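Local atomic coordinates of protein YibA (Escherichia coli, PDB entry 1OYZ), a protein that is of unknown function but folds as an all-helical solenoid with HEAT-type repeats, and has tentatively been linked to oxidoreductase activity. Residues D26-L31 against R45-R50; T110-T115 against R146-A151. All blocks are in the same frame, centred on the assembly; numbering follows the deposited sequence.

Contact 1. Residues D26-L31 against R45-R50; sequences DELFRL and RVLQLR
Two successive helices near the N-terminal end of the all-helical solenoid, 25-31 and 37-50, meet here as a helical hairpin through Leu28 and Phe29 on one side and Val46, Leu47 and Arg50 on the other. The segment axes run roughly antiparallel, at 138°, and approach no closer than 10.5 Å, the gap being filled mainly by the side chains of Leu28, Phe29 and Leu47. Leu28 is the centre of the contact. With its CG beside the backbone N (chi1 -64°) and chi2 extended, it places CD1 against Val46, Leu47 and Arg50. Leu28 CD1 lies 3.6 Å from Leu47 CD2, the two side chains pointing in opposed directions alongside one another, and 3.9 Å from Val46 CG1. The Arg50 side chain runs roughly perpendicular to that of Leu28, its guanidinium obliquely set, with Arg50 NH2 3.5 Å from Leu28 CD1. That same NH2 forms a salt bridge with Asp25 and a hydrogen bond to the carbonyl oxygen of Leu23, which probably fix the charged group beside the Leu28 methyl. Leu47 divides its two methyls between neighbours: while CD2 serves Leu28, Leu47 CD1 approaches the Phe29 ring obliquely, 3.8 Å from Phe29 CD1. An alanine in place of Leu47 would probably open a gap between the helices, leaving the Phe29 ring and the Leu28 methyl without their shared apolar partner. One polar tie accompanies the packing, from the carbonyl oxygen of Leu28 to the hydroxyl of Ser43, a turn before Val46. Around the hairpin, helix 14-21 covers Val46 through Cys20 and Lys21, Leu23 and Leu32 add apolar contacts from the loops, and helix 68-80 packs against Leu47 through Ile77.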
# COMPACT_ATOMS: atom_id res chain seq x y z
N ASP A 26 -4.28 27.24 18.12
CA ASP A 26 -4.93 26.99 19.39
C ASP A 26 -6.24 26.23 19.22
O ASP A 26 -6.53 25.32 20.00
CB ASP A 26 -5.20 28.32 20.10
CG ASP A 26 -6.21 28.18 21.22
OD1 ASP A 26 -5.88 27.57 22.27
OD2 ASP A 26 -7.35 28.68 21.07
N GLU A 27 -7.01 26.58 18.19
CA GLU A 27 -8.29 25.93 17.96
C GLU A 27 -8.11 24.54 17.37
O GLU A 27 -8.84 23.62 17.73
CB GLU A 27 -9.16 26.80 17.05
CG GLU A 27 -9.38 28.15 17.68
CD GLU A 27 -9.92 29.20 16.74
OE1 GLU A 27 -9.54 29.21 15.55
OE2 GLU A 27 -10.71 30.05 17.22
N LEU A 28 -7.13 24.39 16.50
CA LEU A 28 -6.86 23.10 15.88
C LEU A 28 -6.37 22.13 16.94
O LEU A 28 -6.84 20.99 17.02
CB LEU A 28 -5.82 23.26 14.77
CG LEU A 28 -6.27 24.13 13.60
CD1 LEU A 28 -5.13 24.25 12.63
CD2 LEU A 28 -7.49 23.53 12.94
N PHE A 29 -5.46 22.60 17.78
CA PHE A 29 -4.93 21.79 18.85
C PHE A 29 -6.06 21.24 19.70
O PHE A 29 -6.07 20.06 20.06
CB PHE A 29 -3.99 22.61 19.74
CG PHE A 29 -2.77 23.11 19.03
CD1 PHE A 29 -2.16 22.34 18.04
CD2 PHE A 29 -2.19 24.31 19.39
CE1 PHE A 29 -0.98 22.78 17.42
CE2 PHE A 29 -1.01 24.76 18.78
CZ PHE A 29 -0.41 23.99 17.79
N ARG A 30 -7.02 22.08 20.03
CA ARG A 30 -8.12 21.60 20.85
C ARG A 30 -8.92 20.53 20.09
O ARG A 30 -9.28 19.50 20.66
CB ARG A 30 -9.01 22.79 21.24
CG ARG A 30 -10.25 22.42 22.01
CD ARG A 30 -11.46 23.07 21.35
NE ARG A 30 -11.36 24.54 21.31
CZ ARG A 30 -12.23 25.34 20.70
NH1 ARG A 30 -13.28 24.82 20.07
NH2 ARG A 30 -12.06 26.65 20.72
N LEU A 31 -9.15 20.75 18.80
CA LEU A 31 -9.90 19.80 17.98
C LEU A 31 -9.24 18.41 17.94
O LEU A 31 -9.91 17.42 17.64
CB LEU A 31 -10.08 20.35 16.56
CG LEU A 31 -11.43 21.01 16.23
CD1 LEU A 31 -12.03 21.65 17.47
CD2 LEU A 31 -11.24 22.04 15.12
N ARG A 45 -4.66 17.20 9.71
CA ARG A 45 -4.21 17.40 8.33
C ARG A 45 -3.82 18.87 8.13
O ARG A 45 -2.81 19.15 7.52
CB ARG A 45 -5.30 17.01 7.31
CG ARG A 45 -5.63 15.51 7.21
CD ARG A 45 -6.69 15.21 6.12
NE ARG A 45 -6.24 15.62 4.78
CZ ARG A 45 -7.04 16.03 3.80
NH1 ARG A 45 -6.53 16.39 2.63
NH2 ARG A 45 -8.37 16.09 3.97
N VAL A 46 -4.61 19.79 8.67
CA VAL A 46 -4.29 21.20 8.51
C VAL A 46 -2.96 21.44 9.20
O VAL A 46 -2.10 22.17 8.69
CB VAL A 46 -5.35 22.11 9.11
CG1 VAL A 46 -5.00 23.57 8.83
CG2 VAL A 46 -6.71 21.77 8.55
N LEU A 47 -2.78 20.80 10.35
CA LEU A 47 -1.52 20.97 11.08
C LEU A 47 -0.33 20.43 10.26
O LEU A 47 0.73 21.05 10.22
CB LEU A 47 -1.60 20.30 12.47
CG LEU A 47 -2.59 21.01 13.42
CD1 LEU A 47 -2.64 20.38 14.80
CD2 LEU A 47 -2.14 22.43 13.54
N GLN A 48 -0.50 19.29 9.60
CA GLN A 48 0.60 18.74 8.81
C GLN A 48 0.96 19.71 7.69
O GLN A 48 2.13 19.80 7.31
CB GLN A 48 0.24 17.37 8.17
CG GLN A 48 0.04 16.18 9.12
CD GLN A 48 -0.58 14.96 8.39
OE1 GLN A 48 -1.47 15.13 7.56
NE2 GLN A 48 -0.12 13.74 8.71
N LEU A 49 -0.04 20.42 7.17
CA LEU A 49 0.17 21.39 6.07
C LEU A 49 0.88 22.68 6.47
O LEU A 49 1.86 23.07 5.84
CB LEU A 49 -1.18 21.77 5.42
CG LEU A 49 -1.17 22.87 4.34
CD1 LEU A 49 -0.52 22.36 3.08
CD2 LEU A 49 -2.59 23.34 4.03
N ARG A 50 0.38 23.35 7.50
CA ARG A 50 0.96 24.62 7.92
C ARG A 50 1.98 24.42 9.00
O ARG A 50 2.94 25.17 9.13
CB ARG A 50 -0.12 25.54 8.51
CG ARG A 50 -1.38 25.67 7.69
CD ARG A 50 -2.22 26.87 8.16
NE ARG A 50 -2.40 26.93 9.61
CZ ARG A 50 -3.57 27.10 10.22
NH1 ARG A 50 -4.66 27.22 9.48
NH2 ARG A 50 -3.66 27.19 11.55

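Contact 2. Residues T110-T115 against R146-A151; sequences TAIEST and RATAFA
Ile112 meets Ala147, Thr148 and Ala151 in the tight, buried half of this contact. Its CG2 branch, anti to the backbone N, touches both backbone and side chain of the facing helix: Ile112 CG2 lies 3.6 Å from Ala147 O and 3.9 Å from Ala151 CB. The other branch ends at Ile112 CD1, 3.8 Å from Thr148 OG1, a hydroxyl already engaged by the carbonyl oxygen of Val144 and by Thr136. The small side chains of Ala147 and Ala151 are consistent with the close approach; the CA atoms of Glu113 and Ala147 are 5.8 Å apart. The segment axes are nearly parallel, 4° apart and separated by 8.6 Å, consistent with the side-by-side stacking of helices in a HEAT-type solenoid. Helix 126-136 backs the buried half, touching Ile112 through Gln132 and Thr136. Glu113 and Phe150 form the more open side, both partly exposed. The extended glutamate chain lies across Ala147, with Glu113 OE2 3.4 Å from Ala147 CB, while Glu113 CG meets the ring more loosely, 4.1 Å from Phe150 CD2. Carboxylate and ring planes are turned 72° apart, and Arg146 NH1 is 6.5 Å from Glu113 OE2, too far for a salt bridge.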
# COMPACT_ATOMS: atom_id res chain seq x y z
N THR A 110 0.09 3.41 12.66
CA THR A 110 0.25 4.80 12.24
C THR A 110 1.72 5.21 12.24
O THR A 110 2.21 5.80 11.27
CB THR A 110 -0.55 5.75 13.18
OG1 THR A 110 -1.93 5.47 13.05
CG2 THR A 110 -0.31 7.26 12.83
N ALA A 111 2.43 4.86 13.30
CA ALA A 111 3.84 5.23 13.41
C ALA A 111 4.66 4.65 12.27
O ALA A 111 5.49 5.36 11.69
CB ALA A 111 4.41 4.79 14.76
N ILE A 112 4.44 3.37 11.94
CA ILE A 112 5.15 2.75 10.82
C ILE A 112 4.80 3.54 9.53
O ILE A 112 5.67 3.85 8.74
CB ILE A 112 4.72 1.24 10.64
CG1 ILE A 112 5.17 0.37 11.84
CG2 ILE A 112 5.33 0.65 9.38
CD1 ILE A 112 4.48 -1.02 11.86
N GLU A 113 3.52 3.87 9.33
CA GLU A 113 3.17 4.65 8.13
C GLU A 113 3.89 6.01 8.16
O GLU A 113 4.38 6.48 7.12
CB GLU A 113 1.64 4.84 8.04
CG GLU A 113 0.95 3.54 7.58
CD GLU A 113 -0.47 3.37 8.12
OE1 GLU A 113 -1.03 4.31 8.73
OE2 GLU A 113 -1.04 2.27 7.92
N SER A 114 3.99 6.64 9.34
CA SER A 114 4.71 7.91 9.44
C SER A 114 6.22 7.73 9.20
O SER A 114 6.84 8.60 8.57
CB SER A 114 4.43 8.59 10.79
OG SER A 114 3.07 9.03 10.90
N THR A 115 6.85 6.63 9.65
CA THR A 115 8.30 6.49 9.38
C THR A 115 8.51 6.34 7.86
O THR A 115 9.56 6.73 7.32
CB THR A 115 9.03 5.25 10.06
OG1 THR A 115 8.46 4.03 9.59
CG2 THR A 115 8.98 5.31 11.62
N ARG A 146 0.05 -4.81 7.78
CA ARG A 146 -0.38 -4.07 6.59
C ARG A 146 0.48 -2.81 6.44
O ARG A 146 1.04 -2.56 5.39
CB ARG A 146 -1.85 -3.63 6.71
CG ARG A 146 -2.47 -3.08 5.42
CD ARG A 146 -3.88 -2.58 5.68
NE ARG A 146 -4.56 -3.44 6.66
CZ ARG A 146 -5.58 -3.05 7.42
NH1 ARG A 146 -6.06 -1.82 7.31
NH2 ARG A 146 -6.12 -3.89 8.30
N ALA A 147 0.59 -2.03 7.52
CA ALA A 147 1.38 -0.82 7.46
C ALA A 147 2.82 -1.16 7.12
O ALA A 147 3.51 -0.39 6.46
CB ALA A 147 1.27 -0.06 8.78
N THR A 148 3.27 -2.35 7.52
CA THR A 148 4.64 -2.76 7.22
C THR A 148 4.74 -2.99 5.72
O THR A 148 5.76 -2.66 5.09
CB THR A 148 5.03 -4.09 7.97
OG1 THR A 148 4.85 -3.91 9.38
CG2 THR A 148 6.49 -4.45 7.71
N ALA A 149 3.69 -3.55 5.13
CA ALA A 149 3.75 -3.78 3.68
C ALA A 149 3.97 -2.44 2.96
O ALA A 149 4.82 -2.32 2.08
CB ALA A 149 2.45 -4.45 3.20
N PHE A 150 3.19 -1.44 3.36
CA PHE A 150 3.33 -0.11 2.77
C PHE A 150 4.74 0.41 2.91
O PHE A 150 5.35 0.90 1.96
CB PHE A 150 2.39 0.86 3.47
CG PHE A 150 2.59 2.28 3.07
CD1 PHE A 150 2.48 2.66 1.73
CD2 PHE A 150 2.92 3.24 4.01
CE1 PHE A 150 2.70 3.97 1.34
CE2 PHE A 150 3.14 4.55 3.64
CZ PHE A 150 3.03 4.91 2.30
N ALA A 151 5.26 0.30 4.13
CA ALA A 151 6.60 0.76 4.42
C ALA A 151 7.63 0.17 3.47
O ALA A 151 8.38 0.90 2.82
CB ALA A 151 6.98 0.40 5.84

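How the contacts relate
Contacts 1 and 2 lie in series along the chain, the first closing at residue 50, before the second opens at residue 110. Their centres are 22 Å apart and their nearest atoms about 6 Å apart without touching; they share no helix. Helix 68-80 stands as an intermediary: it packs on Leu47 of contact 1, while its Asp72 and Ala75 take hydrogen bonds from Thr110 and Ser114 of contact 2. The centre of contact 1 lies about 26 Å from the centre of the chain, that of contact 2 about 9 Å. Contact 1 joins consecutive helices, roughly antiparallel, whereas contact 2 joins parallel helices separated by helix 126-136, as expected of a solenoid combining hairpins with stacked helices.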